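Local coordinates for 4-hydroxybenzoyl-CoA thioesterase (Bacillus halodurans, PDB 5WH9), which probably hydrolyses the thioester bond of gentisyl-coenzyme A, as a hotdog-fold member of the 4-hydroxybenzoyl-CoA thioesterase family, at residues Pro24-His36 / Phe94-Arg108. Residues are numbered along the deposited sequence; the frame is centred on the assembly and turned at random.
Sequences PNYYKWMDEACHH and FIKQGRVIASGHEKR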
loop_
_atom_site.group_PDB
_atom_site.type_symbol
_atom_site.label_atom_id
_atom_site.label_comp_id
_atom_site.label_asym_id
_atom_site.label_seq_id
_atom_site.Cartn_x
_atom_site.Cartn_y
_atom_site.Cartn_z
ATOM N N PRO B 24 -4.594 -6.738 -5.776
ATOM C CA PRO B 24 -4.171 -5.541 -6.458
ATOM C C PRO B 24 -2.696 -5.707 -6.366
ATOM O O PRO B 24 -2.034 -5.326 -7.331
ATOM C CB PRO B 24 -4.631 -4.387 -5.571
ATOM C CG PRO B 24 -5.891 -4.884 -4.952
ATOM C CD PRO B 24 -5.703 -6.365 -4.773
ATOM N N ASN B 25 -2.134 -6.242 -5.281
ATOM C CA ASN B 25 -0.706 -6.262 -5.460
ATOM C C ASN B 25 -0.252 -6.810 -6.809
ATOM O O ASN B 25 0.782 -6.444 -7.257
ATOM C CB ASN B 25 0.012 -6.977 -4.326
ATOM C CG ASN B 25 -0.125 -6.253 -3.016
ATOM O OD1 ASN B 25 -0.685 -6.747 -2.099
ATOM N ND2 ASN B 25 0.342 -5.068 -2.975
ATOM N N TYR B 26 -1.029 -7.713 -7.396
ATOM C CA TYR B 26 -0.645 -8.236 -8.700
ATOM C C TYR B 26 -0.551 -7.092 -9.727
ATOM O O TYR B 26 0.255 -7.140 -10.659
ATOM C CB TYR B 26 -1.638 -9.290 -9.183
ATOM C CG TYR B 26 -1.592 -10.601 -8.446
ATOM C CD1 TYR B 26 -2.182 -10.735 -7.205
ATOM C CD2 TYR B 26 -0.992 -11.726 -9.010
ATOM C CE1 TYR B 26 -2.158 -11.930 -6.523
ATOM C CE2 TYR B 26 -0.966 -12.939 -8.341
ATOM C CZ TYR B 26 -1.552 -13.031 -7.085
ATOM O OH TYR B 26 -1.559 -14.231 -6.385
ATOM N N TYR B 27 -1.389 -6.073 -9.563
ATOM C CA TYR B 27 -1.373 -4.916 -10.465
ATOM C C TYR B 27 -0.172 -4.024 -10.191
ATOM O O TYR B 27 0.422 -3.489 -11.123
ATOM C CB TYR B 27 -2.697 -4.143 -10.373
ATOM C CG TYR B 27 -3.865 -5.035 -10.734
ATOM C CD1 TYR B 27 -4.250 -5.188 -12.061
ATOM C CD2 TYR B 27 -4.542 -5.773 -9.764
ATOM C CE1 TYR B 27 -5.300 -6.022 -12.420
ATOM C CE2 TYR B 27 -5.599 -6.644 -10.119
ATOM C CZ TYR B 27 -5.962 -6.750 -11.459
ATOM O OH TYR B 27 -7.014 -7.562 -11.850
ATOM N N LYS B 28 0.180 -3.885 -8.912
ATOM C CA LYS B 28 1.385 -3.190 -8.478
ATOM C C LYS B 28 2.591 -3.854 -9.143
ATOM O O LYS B 28 3.477 -3.185 -9.686
ATOM C CB LYS B 28 1.474 -3.257 -6.935
ATOM C CG LYS B 28 2.788 -2.857 -6.246
ATOM C CD LYS B 28 2.920 -3.615 -4.888
ATOM C CE LYS B 28 3.916 -3.000 -3.880
ATOM N NZ LYS B 28 5.399 -3.008 -4.231
ATOM N N TRP B 29 2.610 -5.181 -9.122
ATOM C CA TRP B 29 3.748 -5.897 -9.682
ATOM C C TRP B 29 3.796 -5.756 -11.197
ATOM O O TRP B 29 4.882 -5.638 -11.752
ATOM C CB TRP B 29 3.744 -7.368 -9.256
ATOM C CG TRP B 29 4.066 -7.556 -7.810
ATOM C CD1 TRP B 29 5.021 -6.899 -7.089
ATOM C CD2 TRP B 29 3.426 -8.459 -6.903
ATOM N NE1 TRP B 29 5.009 -7.338 -5.790
ATOM C CE2 TRP B 29 4.038 -8.295 -5.651
ATOM C CE3 TRP B 29 2.385 -9.388 -7.028
ATOM C CZ2 TRP B 29 3.654 -9.036 -4.533
ATOM C CZ3 TRP B 29 2.010 -10.105 -5.933
ATOM C CH2 TRP B 29 2.637 -9.930 -4.699
ATOM N N MET B 30 2.638 -5.746 -11.864
ATOM C CA MET B 30 2.610 -5.491 -13.304
ATOM C C MET B 30 3.075 -4.085 -13.606
ATOM O O MET B 30 3.847 -3.853 -14.543
ATOM C CB MET B 30 1.222 -5.696 -13.893
ATOM C CG MET B 30 0.870 -7.153 -14.068
ATOM S SD MET B 30 -0.712 -7.412 -14.897
ATOM C CE MET B 30 -1.797 -6.436 -13.857
ATOM N N ASP B 31 2.629 -3.134 -12.805
ATOM C CA ASP B 31 3.127 -1.785 -12.998
ATOM C C ASP B 31 4.663 -1.785 -12.894
ATOM O O ASP B 31 5.352 -1.160 -13.707
ATOM C CB ASP B 31 2.504 -0.831 -11.992
ATOM C CG ASP B 31 2.871 0.597 -12.262
ATOM O OD1 ASP B 31 2.209 1.242 -13.094
ATOM O OD2 ASP B 31 3.831 1.081 -11.646
ATOM N N GLU B 32 5.203 -2.500 -11.911
ATOM C CA GLU B 32 6.650 -2.562 -11.757
ATOM C C GLU B 32 7.298 -3.281 -12.937
ATOM O O GLU B 32 8.330 -2.856 -13.441
ATOM C CB GLU B 32 7.030 -3.257 -10.455
ATOM C CG GLU B 32 6.422 -2.588 -9.251
ATOM C CD GLU B 32 6.731 -3.296 -7.937
ATOM O OE1 GLU B 32 7.567 -4.233 -7.911
ATOM O OE2 GLU B 32 6.122 -2.908 -6.930
ATOM N N ALA B 33 6.694 -4.371 -13.383
ATOM C CA ALA B 33 7.245 -5.071 -14.531
ATOM C C ALA B 33 7.278 -4.135 -15.730
ATOM O O ALA B 33 8.284 -4.079 -16.434
ATOM C CB ALA B 33 6.449 -6.309 -14.848
ATOM N N CYS B 34 6.184 -3.401 -15.951
ATOM C CA CYS B 34 6.095 -2.475 -17.078
ATOM C C CYS B 34 7.246 -1.486 -17.102
ATOM O O CYS B 34 7.853 -1.277 -18.145
ATOM C CB CYS B 34 4.780 -1.699 -17.059
ATOM S SG CYS B 34 4.756 -0.305 -18.243
ATOM N N HIS B 35 7.529 -0.874 -15.951
ATOM C CA HIS B 35 8.614 0.095 -15.822
ATOM C C HIS B 35 9.971 -0.563 -16.028
ATOM O O HIS B 35 10.896 0.024 -16.592
ATOM C CB HIS B 35 8.602 0.708 -14.428
ATOM C CG HIS B 35 7.605 1.809 -14.251
ATOM N ND1 HIS B 35 6.288 1.579 -13.897
ATOM C CD2 HIS B 35 7.740 3.151 -14.356
ATOM C CE1 HIS B 35 5.651 2.732 -13.814
ATOM N NE2 HIS B 35 6.513 3.704 -14.074
ATOM N N HIS B 36 10.099 -1.777 -15.516
ATOM C CA HIS B 36 11.352 -2.499 -15.640
ATOM C C HIS B 36 11.544 -2.916 -17.078
ATOM O O HIS B 36 12.661 -3.055 -17.560
ATOM C CB HIS B 36 11.344 -3.728 -14.739
ATOM C CG HIS B 36 12.444 -4.694 -15.029
ATOM N ND1 HIS B 36 12.372 -5.610 -16.054
ATOM C CD2 HIS B 36 13.632 -4.904 -14.415
ATOM C CE1 HIS B 36 13.473 -6.343 -16.062
ATOM N NE2 HIS B 36 14.253 -5.932 -15.077
ATOM N N PHE B 94 2.830 -14.325 -14.480
ATOM C CA PHE B 94 3.485 -14.595 -13.208
ATOM C C PHE B 94 3.940 -16.030 -13.177
ATOM O O PHE B 94 3.139 -16.965 -13.391
ATOM C CB PHE B 94 2.545 -14.323 -12.032
ATOM C CG PHE B 94 2.126 -12.897 -11.936
ATOM C CD1 PHE B 94 1.245 -12.360 -12.874
ATOM C CD2 PHE B 94 2.620 -12.078 -10.928
ATOM C CE1 PHE B 94 0.869 -11.037 -12.799
ATOM C CE2 PHE B 94 2.242 -10.743 -10.845
ATOM C CZ PHE B 94 1.367 -10.230 -11.778
ATOM N N ILE B 95 5.237 -16.198 -12.940
ATOM C CA ILE B 95 5.821 -17.514 -12.848
ATOM C C ILE B 95 6.315 -17.785 -11.426
ATOM O O ILE B 95 7.122 -17.048 -10.872
ATOM C CB ILE B 95 6.947 -17.723 -13.887
ATOM C CG1 ILE B 95 6.360 -17.845 -15.290
ATOM C CG2 ILE B 95 7.715 -19.012 -13.597
ATOM C CD1 ILE B 95 6.168 -16.556 -15.988
ATOM N N LYS B 96 5.785 -18.837 -10.835
ATOM C CA LYS B 96 6.245 -19.330 -9.557
ATOM C C LYS B 96 6.530 -20.820 -9.698
ATOM O O LYS B 96 5.691 -21.574 -10.216
ATOM C CB LYS B 96 5.167 -19.120 -8.499
ATOM C CG LYS B 96 5.334 -19.996 -7.287
ATOM C CD LYS B 96 4.274 -19.698 -6.259
ATOM C CE LYS B 96 3.883 -20.945 -5.486
ATOM N NZ LYS B 96 3.111 -20.594 -4.258
ATOM N N GLN B 97 7.718 -21.230 -9.253
ATOM C CA GLN B 97 8.115 -22.629 -9.273
ATOM C C GLN B 97 8.023 -23.154 -10.692
ATOM O O GLN B 97 7.571 -24.271 -10.920
ATOM C CB GLN B 97 7.225 -23.448 -8.335
ATOM C CG GLN B 97 7.252 -22.949 -6.896
ATOM C CD GLN B 97 6.436 -23.822 -5.960
ATOM O OE1 GLN B 97 5.463 -24.450 -6.373
ATOM N NE2 GLN B 97 6.837 -23.873 -4.697
ATOM N N GLY B 98 8.444 -22.327 -11.641
ATOM C CA GLY B 98 8.488 -22.721 -13.033
ATOM C C GLY B 98 7.138 -22.772 -13.732
ATOM O O GLY B 98 7.084 -23.088 -14.919
ATOM N N ARG B 99 6.066 -22.426 -13.013
ATOM C CA ARG B 99 4.705 -22.454 -13.557
ATOM C C ARG B 99 4.001 -21.094 -13.558
ATOM O O ARG B 99 4.288 -20.230 -12.720
ATOM C CB ARG B 99 3.852 -23.441 -12.764
ATOM C CG ARG B 99 4.388 -24.858 -12.777
ATOM C CD ARG B 99 3.436 -25.801 -12.063
ATOM N NE ARG B 99 2.041 -25.458 -12.338
ATOM C CZ ARG B 99 1.199 -24.940 -11.446
ATOM N NH1 ARG B 99 1.597 -24.714 -10.200
ATOM N NH2 ARG B 99 -0.048 -24.658 -11.801
ATOM N N VAL B 100 3.056 -20.927 -14.485
ATOM C CA VAL B 100 2.224 -19.720 -14.542
ATOM C C VAL B 100 1.066 -19.762 -13.527
ATOM O O VAL B 100 0.130 -20.558 -13.654
ATOM C CB VAL B 100 1.655 -19.457 -15.960
ATOM C CG1 VAL B 100 0.831 -18.183 -15.954
ATOM C CG2 VAL B 100 2.780 -19.344 -16.994
ATOM N N ILE B 101 1.130 -18.899 -12.524
ATOM C CA ILE B 101 0.114 -18.885 -11.477
ATOM C C ILE B 101 -0.829 -17.680 -11.558
ATOM O O ILE B 101 -1.717 -17.517 -10.725
ATOM C CB ILE B 101 0.765 -18.937 -10.082
ATOM C CG1 ILE B 101 1.670 -17.714 -9.871
ATOM C CG2 ILE B 101 1.544 -20.233 -9.915
ATOM C CD1 ILE B 101 0.856 -16.398 -9.587
ATOM N N ALA B 102 -0.629 -16.839 -12.562
ATOM C CA ALA B 102 -1.516 -15.717 -12.828
ATOM C C ALA B 102 -1.058 -15.104 -14.131
ATOM O O ALA B 102 0.126 -15.170 -14.456
ATOM C CB ALA B 102 -1.440 -14.677 -11.690
ATOM N N SER B 103 -1.978 -14.512 -14.883
ATOM C CA SER B 103 -1.598 -13.808 -16.105
ATOM C C SER B 103 -2.570 -12.687 -16.436
ATOM O O SER B 103 -3.781 -12.838 -16.321
ATOM C CB SER B 103 -1.464 -14.777 -17.282
ATOM O OG SER B 103 -2.645 -15.540 -17.458
ATOM N N GLY B 104 -2.029 -11.547 -16.835
ATOM C CA GLY B 104 -2.874 -10.449 -17.214
ATOM C C GLY B 104 -2.297 -9.606 -18.312
ATOM O O GLY B 104 -1.316 -9.969 -18.964
ATOM N N HIS B 105 -2.914 -8.457 -18.526
ATOM C CA HIS B 105 -2.347 -7.499 -19.454
ATOM C C HIS B 105 -2.689 -6.101 -19.001
ATOM O O HIS B 105 -3.556 -5.899 -18.147
ATOM C CB HIS B 105 -2.838 -7.748 -20.891
ATOM C CG HIS B 105 -4.309 -7.556 -21.074
ATOM N ND1 HIS B 105 -4.872 -6.328 -21.359
ATOM C CD2 HIS B 105 -5.337 -8.437 -21.012
ATOM C CE1 HIS B 105 -6.183 -6.460 -21.459
ATOM N NE2 HIS B 105 -6.490 -7.730 -21.255
ATOM N N GLU B 106 -1.984 -5.140 -19.567
ATOM C CA GLU B 106 -2.268 -3.741 -19.378
ATOM C C GLU B 106 -2.425 -3.141 -20.777
ATOM O O GLU B 106 -1.582 -3.359 -21.646
ATOM C CB GLU B 106 -1.086 -3.070 -18.666
ATOM C CG GLU B 106 -0.771 -3.606 -17.269
ATOM C CD GLU B 106 0.439 -2.936 -16.633
ATOM O OE1 GLU B 106 0.391 -2.663 -15.417
ATOM O OE2 GLU B 106 1.454 -2.703 -17.335
ATOM N N LYS B 107 -3.508 -2.415 -21.012
ATOM C CA LYS B 107 -3.556 -1.521 -22.158
ATOM C C LYS B 107 -3.045 -0.159 -21.719
ATOM O O LYS B 107 -3.544 0.413 -20.747
ATOM C CB LYS B 107 -4.975 -1.374 -22.686
ATOM C CG LYS B 107 -5.053 -0.541 -23.966
ATOM C CD LYS B 107 -6.317 -0.848 -24.779
ATOM C CE LYS B 107 -6.392 0.067 -25.995
ATOM N NZ LYS B 107 -7.506 -0.279 -26.940
ATOM N N ARG B 108 -2.042 0.358 -22.414
ATOM C CA ARG B 108 -1.487 1.660 -22.060
ATOM C C ARG B 108 -1.386 2.596 -23.263
ATOM O O ARG B 108 -1.285 2.162 -24.413
ATOM C CB ARG B 108 -0.115 1.510 -21.393
ATOM C CG ARG B 108 -0.089 0.684 -20.113
ATOM C CD ARG B 108 1.332 0.625 -19.564
ATOM N NE ARG B 108 1.457 -0.072 -18.286
ATOM C CZ ARG B 108 1.501 0.536 -17.101
ATOM N NH1 ARG B 108 1.416 1.858 -17.028
ATOM N NH2 ARG B 108 1.629 -0.178 -15.987
HETATM O O HOH W 1 2.177 4.074 -14.600
#
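Tyr26 and Met30 on helix 25-36 meet Phe94, Ala102 and Glu106 on the antiparallel hairpin that turns through a type I' turn from Lys96 to Arg99, the packing of central helix against curved sheet that defines the hotdog fold. Helix and strand 99-108 approach to 9.7 Å between axes, and nearly every touching residue is buried.

The apolar end centres on an edge-to-face pair. The edge of Tyr26 points at the face of Phe94, with the ring planes at 61°. Tyr26 CD2 stands 3.8 Å from Phe94 CE2. Tyr26 CE2 reaches the methyl of Ala102, while Ile101 CD1 lies at the edge of the tyrosine ring. Around Phe94 itself, Trp29 CB comes to the ring edge, and Met30 CG approaches Phe94 CZ obliquely at 3.9 Å. Glycine at 104 lets Met30 SD lie over the strand backbone, because a CB there would come tight against that sulfur.

Farther along, the contact becomes ionic. Glu106, extended beyond CG, brings OE1 to 3.5 Å from Met30 CB; that oxygen is hydrogen-bonded by Tyr23 OH of the second subunit, which ties the network to the subunit interface. Glu106 OE2 accepts a bond from Arg108 NE at 2.8 Å, from above the carboxylate plane, with a second, weak bond from Arg108 NH2. Arg108 NH2 also donates to Asp31 OD1 at 3.3 Å, nearly straight at 168° but from above the carboxylate plane. Arg108 thus pairs with both Asp31 and Glu106, which probably offsets their like charges, and Arg108 NH1 hydrogen-bonds to Phe55 O. CG of Asp31 is anti to the backbone N (chi1 -173°), which swings its carboxylate to the guanidinium edge. Cys34 SG instead sits over one guanidinium face, 3.3 Å from Arg108 NE.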